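Local coordinates for protein pectate lyase/Amb allergen (Acidovorax citrulli, PDB 4HWV) that probably cleaves pectate by calcium-dependent beta-elimination, as a secreted lyase of polysaccharide lyase family 1 with a right-handed parallel beta-helix fold, at residues 226-231 against 278-283; 302-307 against 332-337; 158-163 against 182-187; 200-205 against 242-247. All coordinates share one frame; numbering follows the deposited sequence. Where two conformers were deposited one is given.

Interaction 1. Residues 226-231 against 278-283; sequences YDLISV and DGLVDV. With CA (calcium ion), chain C.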
loop_
_atom_site.group_PDB
_atom_site.type_symbol
_atom_site.label_atom_id
_atom_site.label_comp_id
_atom_site.label_asym_id
_atom_site.label_seq_id
_atom_site.Cartn_x
_atom_site.Cartn_y
_atom_site.Cartn_z
ATOM N N TYR A 226 12.449 -7.719 -11.230
ATOM C CA TYR A 226 11.264 -7.413 -12.050
ATOM C C TYR A 226 10.958 -5.938 -12.151
ATOM O O TYR A 226 10.857 -5.234 -11.131
ATOM C CB TYR A 226 10.024 -8.198 -11.567
ATOM C CG TYR A 226 10.353 -9.640 -11.326
ATOM C CD1 TYR A 226 10.968 -10.400 -12.305
ATOM C CD2 TYR A 226 10.116 -10.231 -10.099
ATOM C CE1 TYR A 226 11.336 -11.710 -12.082
ATOM C CE2 TYR A 226 10.484 -11.531 -9.845
ATOM C CZ TYR A 226 11.088 -12.282 -10.840
ATOM O OH TYR A 226 11.491 -13.571 -10.601
ATOM N N ASP A 227 10.846 -5.470 -13.392
ATOM C CA ASP A 227 10.359 -4.123 -13.692
ATOM C C ASP A 227 8.878 -4.214 -14.001
ATOM O O ASP A 227 8.365 -5.294 -14.244
ATOM C CB ASP A 227 11.021 -3.610 -14.974
ATOM C CG ASP A 227 12.532 -3.635 -14.912
ATOM O OD1 ASP A 227 13.099 -3.443 -13.817
ATOM O OD2 ASP A 227 13.162 -3.831 -15.978
ATOM N N LEU A 228 8.167 -3.092 -14.034
ATOM C CA LEU A 228 6.812 -3.145 -14.573
ATOM C C LEU A 228 6.852 -3.315 -16.099
ATOM O O LEU A 228 6.042 -4.060 -16.659
ATOM C CB LEU A 228 5.985 -1.933 -14.130
ATOM C CG LEU A 228 5.657 -2.017 -12.622
ATOM C CD1 LEU A 228 5.239 -0.659 -12.074
ATOM C CD2 LEU A 228 4.569 -3.060 -12.357
ATOM N N ILE A 229 7.785 -2.627 -16.764
ATOM C CA ILE A 229 8.019 -2.817 -18.197
ATOM C C ILE A 229 9.530 -2.822 -18.430
ATOM O O ILE A 229 10.245 -1.923 -17.943
ATOM C CB ILE A 229 7.383 -1.693 -19.058
ATOM C CG1 ILE A 229 5.868 -1.567 -18.798
ATOM C CG2 ILE A 229 7.649 -1.956 -20.543
ATOM C CD1 ILE A 229 5.235 -0.378 -19.515
ATOM N N SER A 230 10.011 -3.838 -19.148
ATOM C CA SER A 230 11.414 -3.910 -19.558
ATOM C C SER A 230 11.472 -3.771 -21.066
ATOM O O SER A 230 10.724 -4.460 -21.787
ATOM C CB SER A 230 12.022 -5.258 -19.170
ATOM O OG SER A 230 11.944 -5.493 -17.769
ATOM N N VAL A 231 12.352 -2.893 -21.548
ATOM C CA VAL A 231 12.494 -2.650 -22.972
ATOM C C VAL A 231 13.945 -2.928 -23.381
ATOM O O VAL A 231 14.761 -2.013 -23.451
ATOM C CB VAL A 231 12.075 -1.219 -23.355
ATOM C CG1 VAL A 231 11.941 -1.100 -24.870
ATOM C CG2 VAL A 231 10.759 -0.842 -22.661
ATOM N N ASP A 278 12.582 -3.486 -8.706
ATOM C CA ASP A 278 13.687 -3.112 -9.566
ATOM C C ASP A 278 13.266 -1.800 -10.231
ATOM O O ASP A 278 13.056 -0.810 -9.533
ATOM C CB ASP A 278 14.077 -4.214 -10.567
ATOM C CG ASP A 278 15.459 -3.981 -11.157
ATOM O OD1 ASP A 278 16.338 -3.514 -10.411
ATOM O OD2 ASP A 278 15.662 -4.268 -12.353
ATOM N N GLY A 279 13.120 -1.767 -11.547
ATOM C CA GLY A 279 12.739 -0.523 -12.199
ATOM C C GLY A 279 11.242 -0.334 -12.355
ATOM O O GLY A 279 10.446 -1.276 -12.191
ATOM N N LEU A 280 10.847 0.882 -12.712
ATOM C CA LEU A 280 9.492 1.066 -13.266
ATOM C C LEU A 280 9.505 0.694 -14.753
ATOM O O LEU A 280 8.852 -0.266 -15.158
ATOM C CB LEU A 280 8.994 2.505 -13.064
ATOM C CG LEU A 280 8.782 2.904 -11.594
ATOM C CD1 LEU A 280 8.399 4.373 -11.465
ATOM C CD2 LEU A 280 7.743 2.006 -10.909
ATOM N N VAL A 281 10.265 1.449 -15.543
ATOM C CA VAL A 281 10.487 1.136 -16.953
ATOM C C VAL A 281 11.980 1.273 -17.217
ATOM O O VAL A 281 12.535 2.367 -17.103
ATOM C CB VAL A 281 9.703 2.052 -17.923
ATOM C CG1 VAL A 281 9.945 1.581 -19.359
ATOM C CG2 VAL A 281 8.207 2.063 -17.587
ATOM N N ASP A 282 12.624 0.156 -17.553
ATOM C CA ASP A 282 14.049 0.153 -17.872
ATOM C C ASP A 282 14.205 -0.075 -19.365
ATOM O O ASP A 282 13.516 -0.924 -19.941
ATOM C CB ASP A 282 14.795 -0.940 -17.100
ATOM C CG ASP A 282 14.974 -0.612 -15.627
ATOM O OD1 ASP A 282 14.701 0.528 -15.184
ATOM O OD2 ASP A 282 15.404 -1.530 -14.894
ATOM N N VAL A 283 15.111 0.669 -19.982
ATOM C CA VAL A 283 15.385 0.541 -21.417
ATOM C C VAL A 283 16.858 0.224 -21.532
ATOM O O VAL A 283 17.699 1.036 -21.153
ATOM C CB VAL A 283 15.051 1.847 -22.192
ATOM C CG1 VAL A 283 15.257 1.641 -23.681
ATOM C CG2 VAL A 283 13.626 2.316 -21.881
HETATM CA CA CA C . 15.120 -3.732 -14.658
HETATM O O HOH W 1 9.847 -2.906 -9.863
HETATM O O HOH W 2 17.731 -4.220 -14.682
HETATM O O HOH W 3 16.289 -4.169 -17.029
HETATM O O HOH W 4 15.035 -6.378 -14.661
#
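D278 reaches over to the backbone of Y226, its CB 3.4 Å from Y226 O, and a water accepts from D278 N and lies within hydrogen-bonding distance of Y226 O and G279 O. With CG anti to the backbone N (chi1 -163°), the D278 carboxylate is carried to the calcium, which OD2 binds at 2.4 Å. Next comes G279, whose N donates to D227 OD1 at 2.8 Å. That oxygen is met on its anti side, 26° out of the carboxylate plane, and it also ligates the metal, so the amide probably offsets some of the negative charge gathered there. L280 runs alongside L228, their methyls CD2 and CD1 touching at 3.8 Å, and its carbonyl accepts from I229 N. From V281 onward the strands run parallel and in register: V281 lies beside I229, and D282 N takes the I229 carbonyl. The carboxylate of D282 stands 70° from that of D227; OD2 coordinates calcium at 2.2 Å, while OD1 is held by L305 N of the next coil. D282 O accepts from V231 N at 2.8 Å, and V283 closes the row against V231 CB. D227 binds calcium through both oxygens (OD1 at 2.2 Å), and three waters raise the number of ligating oxygens to seven. Three aspartates on two successive coils, D282 on its strand and D227 and D278 just ahead of theirs, form the metal site characteristic of family 1 pectate lyases.

Interaction 2. Residues 302-307 against 332-337; sequences KAFLIG and QNLRQR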
loop_
_atom_site.group_PDB
_atom_site.type_symbol
_atom_site.label_atom_id
_atom_site.label_comp_id
_atom_site.label_asym_id
_atom_site.label_seq_id
_atom_site.Cartn_x
_atom_site.Cartn_y
_atom_site.Cartn_z
ATOM N N LYS A 302 14.188 3.133 -7.670
ATOM C CA LYS A 302 15.013 3.295 -8.869
ATOM C C LYS A 302 14.126 3.277 -10.105
ATOM O O LYS A 302 13.739 2.212 -10.597
ATOM C CB LYS A 302 16.056 2.183 -8.933
ATOM C CG LYS A 302 16.973 2.222 -7.720
ATOM C CD LYS A 302 17.881 1.015 -7.620
ATOM C CE LYS A 302 18.673 1.042 -6.318
ATOM N NZ LYS A 302 19.510 -0.180 -6.117
ATOM N N ALA A 303 13.797 4.456 -10.624
ATOM C CA ALA A 303 12.710 4.541 -11.607
ATOM C C ALA A 303 13.042 4.041 -13.027
ATOM O O ALA A 303 12.358 3.143 -13.544
ATOM C CB ALA A 303 12.190 5.957 -11.653
ATOM N N PHE A 304 14.044 4.651 -13.663
ATOM C CA PHE A 304 14.330 4.392 -15.077
ATOM C C PHE A 304 15.821 4.182 -15.307
ATOM O O PHE A 304 16.604 5.136 -15.248
ATOM C CB PHE A 304 13.858 5.559 -15.959
ATOM C CG PHE A 304 12.485 6.034 -15.629
ATOM C CD1 PHE A 304 11.387 5.253 -15.930
ATOM C CD2 PHE A 304 12.286 7.267 -15.021
ATOM C CE1 PHE A 304 10.094 5.678 -15.609
ATOM C CE2 PHE A 304 11.017 7.703 -14.695
ATOM C CZ PHE A 304 9.913 6.910 -14.994
ATOM N N LEU A 305 16.207 2.940 -15.566
ATOM C CA LEU A 305 17.576 2.641 -15.945
ATOM C C LEU A 305 17.628 2.641 -17.468
ATOM O O LEU A 305 17.008 1.783 -18.118
ATOM C CB LEU A 305 17.975 1.260 -15.419
ATOM C CG LEU A 305 19.438 0.867 -15.648
ATOM C CD1 LEU A 305 20.358 1.693 -14.753
ATOM C CD2 LEU A 305 19.637 -0.605 -15.364
ATOM N N ILE A 306 18.319 3.633 -18.046
ATOM C CA ILE A 306 18.515 3.698 -19.491
ATOM C C ILE A 306 19.970 3.289 -19.741
ATOM O O ILE A 306 20.883 4.077 -19.493
ATOM C CB ILE A 306 18.238 5.119 -20.066
ATOM C CG1 ILE A 306 16.880 5.673 -19.586
ATOM C CG2 ILE A 306 18.312 5.082 -21.587
ATOM C CD1 ILE A 306 15.693 4.780 -19.934
ATOM N N GLY A 307 20.173 2.044 -20.176
ATOM C CA GLY A 307 21.512 1.487 -20.329
ATOM C C GLY A 307 21.992 0.849 -19.034
ATOM O O GLY A 307 22.130 1.528 -18.009
ATOM N N GLN A 332 6.638 11.535 -9.202
ATOM C CA GLN A 332 6.266 11.879 -7.829
ATOM C C GLN A 332 6.771 10.844 -6.838
ATOM O O GLN A 332 6.570 9.649 -7.036
ATOM C CB GLN A 332 4.740 11.995 -7.732
ATOM C CG GLN A 332 4.241 12.380 -6.349
ATOM C CD GLN A 332 2.737 12.519 -6.278
ATOM O OE1 GLN A 332 2.007 11.948 -7.077
ATOM N NE2 GLN A 332 2.265 13.261 -5.290
ATOM N N ASN A 333 7.424 11.290 -5.772
ATOM C CA ASN A 333 7.904 10.354 -4.756
ATOM C C ASN A 333 8.751 9.243 -5.357
ATOM O O ASN A 333 8.590 8.066 -5.010
ATOM C CB ASN A 333 6.747 9.745 -3.955
ATOM C CG ASN A 333 5.911 10.779 -3.273
ATOM O OD1 ASN A 333 6.321 11.933 -3.110
ATOM N ND2 ASN A 333 4.718 10.382 -2.876
ATOM N N LEU A 334 9.665 9.622 -6.251
ATOM C CA LEU A 334 10.660 8.696 -6.785
ATOM C C LEU A 334 12.010 9.059 -6.178
ATOM O O LEU A 334 12.355 10.247 -6.057
ATOM C CB LEU A 334 10.753 8.782 -8.314
ATOM C CG LEU A 334 9.441 8.661 -9.096
ATOM C CD1 LEU A 334 9.714 8.817 -10.597
ATOM C CD2 LEU A 334 8.765 7.311 -8.808
ATOM N N ARG A 335 12.794 8.044 -5.826
ATOM C CA ARG A 335 14.059 8.318 -5.156
ATOM C C ARG A 335 15.223 8.659 -6.086
ATOM O O ARG A 335 16.004 9.566 -5.794
ATOM C CB ARG A 335 14.436 7.140 -4.253
ATOM C CG ARG A 335 15.756 7.291 -3.526
ATOM C CD ARG A 335 15.748 6.447 -2.262
ATOM N NE ARG A 335 17.039 6.367 -1.588
ATOM C CZ ARG A 335 17.498 7.272 -0.727
ATOM N NH1 ARG A 335 16.784 8.359 -0.482
ATOM N NH2 ARG A 335 18.681 7.095 -0.136
ATOM N N GLN A 336 15.350 7.941 -7.200
ATOM C CA GLN A 336 16.520 8.113 -8.063
ATOM C C GLN A 336 16.270 7.517 -9.440
ATOM O O GLN A 336 15.188 6.972 -9.709
ATOM C CB GLN A 336 17.770 7.481 -7.430
ATOM C CG GLN A 336 17.630 5.977 -7.179
ATOM C CD GLN A 336 18.794 5.409 -6.407
ATOM O OE1 GLN A 336 19.947 5.594 -6.796
ATOM N NE2 GLN A 336 18.500 4.732 -5.294
ATOM N N ARG A 337 17.274 7.632 -10.310
ATOM C CA ARG A 337 17.156 7.190 -11.703
ATOM C C ARG A 337 15.947 7.819 -12.385
ATOM O O ARG A 337 15.091 7.128 -12.947
ATOM C CB ARG A 337 17.086 5.667 -11.828
ATOM C CG ARG A 337 18.268 4.940 -11.234
ATOM C CD ARG A 337 18.224 3.491 -11.733
ATOM N NE ARG A 337 19.212 2.632 -11.082
ATOM C CZ ARG A 337 19.172 1.304 -11.093
ATOM N NH1 ARG A 337 18.162 0.657 -11.666
ATOM N NH2 ARG A 337 20.148 0.622 -10.516
HETATM O O HOH W 5 15.584 1.424 -12.691
HETATM O O HOH W 6 21.602 1.398 -7.799
HETATM O O HOH W 7 20.134 -1.834 -8.527
#
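This is a contact between successive coils of the beta-helix, where a short parallel backbone pairing is overlaid by the long side chains of K302, Q336 and R337 close to the calcium site. A303 N donates to Q336 O at 3.0 Å in an almost straight bond (177°), and F304 N takes R337 O in the carbonyl plane at 2.8 Å. On the buried side of this pairing, A303 CB meets the CD1 methyl of L334, and F304 packs edge-to-face with F297. On the other side the R337 guanidinium lies between two aliphatic chains. K302 CD sits over the centre of one face, 3.7 Å from R337 CZ, and L305 CD1 covers the opposite face nearer its rim, 3.9 Å from R337 CZ. K302 is extended beyond CG, which sets its methylenes along Q336 as well, with CG 3.8 Å from Q336 NE2; that amide nitrogen is bonded to D301. A water in the guanidinium plane joins R337 NH1 to K302 O, each at 2.9 Å. Hydrocarbon on both faces and this water at the edge fix the orientation of the guanidinium plane. Two further waters accept from K302 NZ and, weakly, from R337 NH2, linking the two cationic ends. The side chains of R337 and D278 are about 5 Å apart at their nearest atoms, and basic groups gathered beside calcium are consistent with a site for an anionic substrate, as in family 1 relatives.

Interaction 3. Residues 158-163 against 182-187; sequences VVTISV and NLMLGT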
loop_
_atom_site.group_PDB
_atom_site.type_symbol
_atom_site.label_atom_id
_atom_site.label_comp_id
_atom_site.label_asym_id
_atom_site.label_seq_id
_atom_site.Cartn_x
_atom_site.Cartn_y
_atom_site.Cartn_z
ATOM N N VAL A 158 6.540 -16.967 -14.355
ATOM C CA VAL A 158 5.141 -16.642 -14.146
ATOM C C VAL A 158 4.884 -15.149 -14.380
ATOM O O VAL A 158 3.963 -14.774 -15.098
ATOM C CB VAL A 158 4.720 -17.044 -12.717
ATOM C CG1 VAL A 158 3.326 -16.538 -12.383
ATOM C CG2 VAL A 158 4.763 -18.553 -12.576
ATOM N N VAL A 159 5.680 -14.289 -13.746
ATOM C CA VAL A 159 5.332 -12.875 -13.712
ATOM C C VAL A 159 5.813 -12.103 -14.942
ATOM O O VAL A 159 5.368 -10.976 -15.165
ATOM C CB VAL A 159 5.834 -12.151 -12.425
ATOM C CG1 VAL A 159 5.308 -12.858 -11.173
ATOM C CG2 VAL A 159 7.365 -12.028 -12.410
ATOM N N THR A 160 6.729 -12.694 -15.718
ATOM C CA THR A 160 7.231 -12.044 -16.933
ATOM C C THR A 160 6.372 -12.429 -18.131
ATOM O O THR A 160 6.167 -13.623 -18.377
ATOM C CB THR A 160 8.681 -12.447 -17.227
ATOM O OG1 THR A 160 9.477 -12.222 -16.064
ATOM C CG2 THR A 160 9.240 -11.612 -18.339
ATOM N N ILE A 161 5.885 -11.426 -18.865
ATOM C CA ILE A 161 4.940 -11.634 -19.949
ATOM C C ILE A 161 5.531 -11.077 -21.242
ATOM O O ILE A 161 5.833 -9.877 -21.328
ATOM C CB ILE A 161 3.598 -10.915 -19.661
ATOM C CG1 ILE A 161 3.004 -11.340 -18.311
ATOM C CG2 ILE A 161 2.620 -11.145 -20.810
ATOM C CD1 ILE A 161 2.581 -12.804 -18.228
ATOM N N SER A 162 5.721 -11.933 -22.237
ATOM C CA SER A 162 6.321 -11.531 -23.502
ATOM C C SER A 162 5.323 -10.768 -24.386
ATOM O O SER A 162 4.229 -11.267 -24.684
ATOM C CB SER A 162 6.814 -12.778 -24.239
ATOM O OG SER A 162 7.471 -12.419 -25.431
ATOM N N VAL A 163 5.707 -9.569 -24.811
ATOM C CA VAL A 163 4.855 -8.764 -25.698
ATOM C C VAL A 163 5.449 -8.736 -27.102
ATOM O O VAL A 163 6.589 -8.322 -27.286
ATOM C CB VAL A 163 4.699 -7.320 -25.169
ATOM C CG1 VAL A 163 3.810 -6.503 -26.089
ATOM C CG2 VAL A 163 4.127 -7.346 -23.749
ATOM N N ASN A 182 5.780 -8.160 -15.021
ATOM C CA ASN A 182 6.785 -7.479 -15.823
ATOM C C ASN A 182 6.462 -7.720 -17.279
ATOM O O ASN A 182 6.652 -8.842 -17.770
ATOM C CB ASN A 182 8.140 -8.112 -15.446
ATOM C CG ASN A 182 9.364 -7.374 -15.984
ATOM O OD1 ASN A 182 9.353 -6.650 -17.025
ATOM N ND2 ASN A 182 10.475 -7.607 -15.304
ATOM N N LEU A 183 5.992 -6.686 -17.977
ATOM C CA LEU A 183 5.871 -6.811 -19.418
ATOM C C LEU A 183 7.270 -6.785 -20.024
ATOM O O LEU A 183 8.094 -5.922 -19.678
ATOM C CB LEU A 183 5.042 -5.670 -20.016
ATOM C CG LEU A 183 3.603 -5.571 -19.517
ATOM C CD1 LEU A 183 2.889 -4.428 -20.249
ATOM C CD2 LEU A 183 2.859 -6.897 -19.681
ATOM N N MET A 184 7.538 -7.742 -20.905
ATOM C CA MET A 184 8.837 -7.852 -21.532
ATOM C C MET A 184 8.694 -7.530 -23.014
ATOM O O MET A 184 8.085 -8.281 -23.770
ATOM C CB MET A 184 9.376 -9.260 -21.295
ATOM C CG MET A 184 10.760 -9.503 -21.828
ATOM S SD MET A 184 12.020 -8.568 -20.919
ATOM C CE MET A 184 11.756 -9.092 -19.217
ATOM N N LEU A 185 9.236 -6.384 -23.415
ATOM C CA LEU A 185 9.067 -5.949 -24.799
ATOM C C LEU A 185 10.189 -6.507 -25.662
ATOM O O LEU A 185 11.266 -5.898 -25.790
ATOM C CB LEU A 185 8.933 -4.418 -24.913
ATOM C CG LEU A 185 7.937 -3.750 -23.954
ATOM C CD1 LEU A 185 7.687 -2.301 -24.378
ATOM C CD2 LEU A 185 6.609 -4.497 -23.812
ATOM N N GLY A 186 9.923 -7.681 -26.222
ATOM C CA GLY A 186 10.912 -8.408 -26.995
ATOM C C GLY A 186 11.770 -9.309 -26.115
ATOM O O GLY A 186 11.949 -9.079 -24.907
ATOM N N THR A 187 12.282 -10.368 -26.719
ATOM C CA THR A 187 13.173 -11.292 -26.031
ATOM C C THR A 187 14.421 -11.455 -26.907
ATOM O O THR A 187 14.407 -11.096 -28.087
ATOM C CB THR A 187 12.494 -12.665 -25.786
ATOM O OG1 THR A 187 12.134 -13.237 -27.048
ATOM C CG2 THR A 187 11.242 -12.526 -24.944
HETATM O O HOH W 8 8.448 -10.320 -26.743
#
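V163, N182 and M184 have the largest surfaces buried where strand 160-163, which follows directly on helix 143-159, pairs in parallel with 182-185. V163 lies side by side with L185, its CB 3.7 Å from L185 CD2, and its CG2 branch also reaches L183 CB at 4.2 Å. CG1 stands anti to the backbone N (chi1 -180°), which leaves CG2 beside that nitrogen and turned to both leucines. With I161, whose CB meets L183 CD2, these side chains make the apolar face: I161 packs on helix 50-57, and V163, L183 and L185 on strand 192-198. N182 is gripped through its backbone: its N donates to V159 O at 2.8 Å, at the end of the helix, and its O accepts from I161 N at 2.9 Å. M184 continues the alternation, its N bonded to I161 O and its O taking V163 N at 2.9 Å. The M184 side chain lies on the other face with T160 and S162; all three were modelled in two conformers, so their mutual contacts carry less weight. Where the strands part, a water donates to V163 O at 2.8 Å and makes a weak link to G186 N; in one conformer of S162 it also meets OG. Regular backbone bonding thus carries the pairing, with one face sealed by branched hydrocarbon and the other mixed, the T160 hydroxyl being bonded to R156 O.

Interaction 4. Residues 200-205 against 242-247; sequences ITFEDA and NTFSDG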
loop_
_atom_site.group_PDB
_atom_site.type_symbol
_atom_site.label_atom_id
_atom_site.label_comp_id
_atom_site.label_asym_id
_atom_site.label_seq_id
_atom_site.Cartn_x
_atom_site.Cartn_y
_atom_site.Cartn_z
ATOM N N ILE A 200 -3.415 2.322 -18.468
ATOM C CA ILE A 200 -3.354 1.214 -17.511
ATOM C C ILE A 200 -2.645 1.706 -16.255
ATOM O O ILE A 200 -1.689 2.499 -16.320
ATOM C CB ILE A 200 -2.586 0.018 -18.121
ATOM C CG1 ILE A 200 -3.364 -0.521 -19.318
ATOM C CG2 ILE A 200 -2.334 -1.098 -17.089
ATOM C CD1 ILE A 200 -2.522 -1.317 -20.290
ATOM N N THR A 201 -3.130 1.257 -15.102
ATOM C CA THR A 201 -2.409 1.456 -13.843
ATOM C C THR A 201 -1.607 0.193 -13.529
ATOM O O THR A 201 -2.185 -0.873 -13.319
ATOM C CB THR A 201 -3.389 1.793 -12.713
ATOM O OG1 THR A 201 -3.956 3.067 -12.998
ATOM C CG2 THR A 201 -2.689 1.882 -11.359
ATOM N N PHE A 202 -0.277 0.332 -13.524
ATOM C CA PHE A 202 0.651 -0.756 -13.273
ATOM C C PHE A 202 1.110 -0.642 -11.821
ATOM O O PHE A 202 1.527 0.440 -11.401
ATOM C CB PHE A 202 1.875 -0.606 -14.179
ATOM C CG PHE A 202 1.628 -0.900 -15.628
ATOM C CD1 PHE A 202 1.790 -2.202 -16.098
ATOM C CD2 PHE A 202 1.256 0.103 -16.522
ATOM C CE1 PHE A 202 1.585 -2.502 -17.426
ATOM C CE2 PHE A 202 1.055 -0.201 -17.874
ATOM C CZ PHE A 202 1.222 -1.490 -18.324
ATOM N N GLU A 203 1.057 -1.734 -11.060
ATOM C CA GLU A 203 1.513 -1.684 -9.661
ATOM C C GLU A 203 2.389 -2.853 -9.280
ATOM O O GLU A 203 2.050 -4.008 -9.553
ATOM C CB GLU A 203 0.336 -1.729 -8.674
ATOM C CG GLU A 203 -0.631 -0.546 -8.797
ATOM C CD GLU A 203 -1.823 -0.628 -7.873
ATOM O OE1 GLU A 203 -1.808 -1.422 -6.914
ATOM O OE2 GLU A 203 -2.781 0.139 -8.110
ATOM N N ASP A 204 3.504 -2.535 -8.619
ATOM C CA ASP A 204 4.154 -3.441 -7.670
ATOM C C ASP A 204 4.683 -4.717 -8.319
ATOM O O ASP A 204 4.181 -5.822 -8.063
ATOM C CB ASP A 204 3.186 -3.752 -6.517
ATOM C CG ASP A 204 3.847 -4.482 -5.363
ATOM O OD1 ASP A 204 5.089 -4.474 -5.252
ATOM O OD2 ASP A 204 3.108 -5.074 -4.566
ATOM N N ALA A 205 5.702 -4.557 -9.164
ATOM C CA ALA A 205 6.414 -5.704 -9.724
ATOM C C ALA A 205 7.349 -6.218 -8.636
ATOM O O ALA A 205 8.474 -5.744 -8.491
ATOM C CB ALA A 205 7.182 -5.296 -10.976
ATOM N N ASN A 242 -0.352 6.270 -18.642
ATOM C CA ASN A 242 -0.431 5.172 -17.680
ATOM C C ASN A 242 -0.013 5.694 -16.320
ATOM O O ASN A 242 0.564 6.787 -16.198
ATOM C CB ASN A 242 0.498 4.010 -18.060
ATOM C CG ASN A 242 0.236 3.505 -19.456
ATOM O OD1 ASN A 242 -0.758 2.810 -19.696
ATOM N ND2 ASN A 242 1.126 3.852 -20.391
ATOM N N THR A 243 -0.316 4.907 -15.294
ATOM C CA THR A 243 0.168 5.188 -13.951
ATOM C C THR A 243 1.019 4.003 -13.517
ATOM O O THR A 243 0.688 2.861 -13.839
ATOM C CB THR A 243 -1.021 5.420 -13.008
ATOM O OG1 THR A 243 -1.719 6.581 -13.468
ATOM C CG2 THR A 243 -0.576 5.627 -11.545
ATOM N N PHE A 244 2.134 4.269 -12.825
ATOM C CA PHE A 244 3.058 3.225 -12.365
ATOM C C PHE A 244 3.439 3.528 -10.931
ATOM O O PHE A 244 3.737 4.675 -10.608
ATOM C CB PHE A 244 4.368 3.267 -13.148
ATOM C CG PHE A 244 4.230 3.006 -14.624
ATOM C CD1 PHE A 244 3.894 4.023 -15.506
ATOM C CD2 PHE A 244 4.536 1.753 -15.139
ATOM C CE1 PHE A 244 3.814 3.774 -16.871
ATOM C CE2 PHE A 244 4.467 1.508 -16.494
ATOM C CZ PHE A 244 4.094 2.511 -17.358
ATOM N N SER A 245 3.488 2.502 -10.077
ATOM C CA SER A 245 3.908 2.689 -8.683
ATOM C C SER A 245 4.265 1.354 -8.049
ATOM O O SER A 245 4.044 0.301 -8.650
ATOM C CB SER A 245 2.786 3.310 -7.849
ATOM O OG SER A 245 1.775 2.364 -7.617
ATOM N N ASP A 246 4.763 1.400 -6.814
ATOM C CA ASP A 246 4.977 0.181 -6.037
ATOM C C ASP A 246 3.706 -0.295 -5.327
ATOM O O ASP A 246 3.777 -1.123 -4.412
ATOM C CB ASP A 246 6.106 0.366 -5.023
ATOM C CG ASP A 246 7.475 0.396 -5.685
ATOM O OD1 ASP A 246 7.564 0.054 -6.896
ATOM O OD2 ASP A 246 8.460 0.743 -4.982
ATOM N N GLY A 247 2.541 0.204 -5.755
ATOM C CA GLY A 247 1.302 -0.193 -5.122
ATOM C C GLY A 247 1.347 0.046 -3.626
ATOM O O GLY A 247 1.871 1.063 -3.170
HETATM O O HOH W 9 0.355 2.623 -9.948
HETATM O O HOH W 10 7.165 -2.015 -9.007
#
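Two near-parallel phenylalanines, slid apart, on adjacent coils of the parallel beta-helix mark this contact, in which strands 201-203 and 243-245 run parallel and in register. The F202 and F244 side chains point the same way into the interior. Their planes lie only 7° apart but are slid so far that the rings barely overlap, and the closest approach is F202 CD2 to F244 CE2 at 3.5 Å. T243 O lies at the edge of the F202 ring, in its plane, and also accepts from F202 N at 2.7 Å. At the start of the pairing, N242 turns CG beside its backbone N (chi1 -55°), placing OD1 to receive I200 N on a lone pair at 3.0 Å, while ND2 bonds I197 O. On the outer face T201 OG1 packs against T243 CB. S245 OG accepts from G247 N at 3.0 Å, forming an ST turn, and shares a water with F202 O; D204 N bonds S245 O as the chains leave the sheet. Beyond the pair, strand 177-179 continues the parallel order past 201-203, where K177 forms a salt bridge with E203. Strand 296-300 follows 243-245, and its F297 lies against F244 to extend the aromatic column.

In the fold
From the N terminus, interaction 3 comes first, closing an 18-residue loop between segments 158-163 and 182-187. Interaction 4 then opens at 200-205, and interaction 1 opens at 226-231 before interaction 4 closes at 242-247, so these two cross; interaction 1 closes at 278-283. Interaction 2 follows in series. Interactions 3 and 1 share a four-stranded parallel sheet, joined where 182-185 pairs with 229-234. Interaction 4 belongs to another face of the beta-helix; it meets interaction 1 through F244 on I229 and A205 on L228, and touches interaction 3 where L183 reaches F202. Interaction 2 carries the coils onward, probably hydrogen-bonded to interaction 1, L280 N to A303 O and G307 N to V283 O.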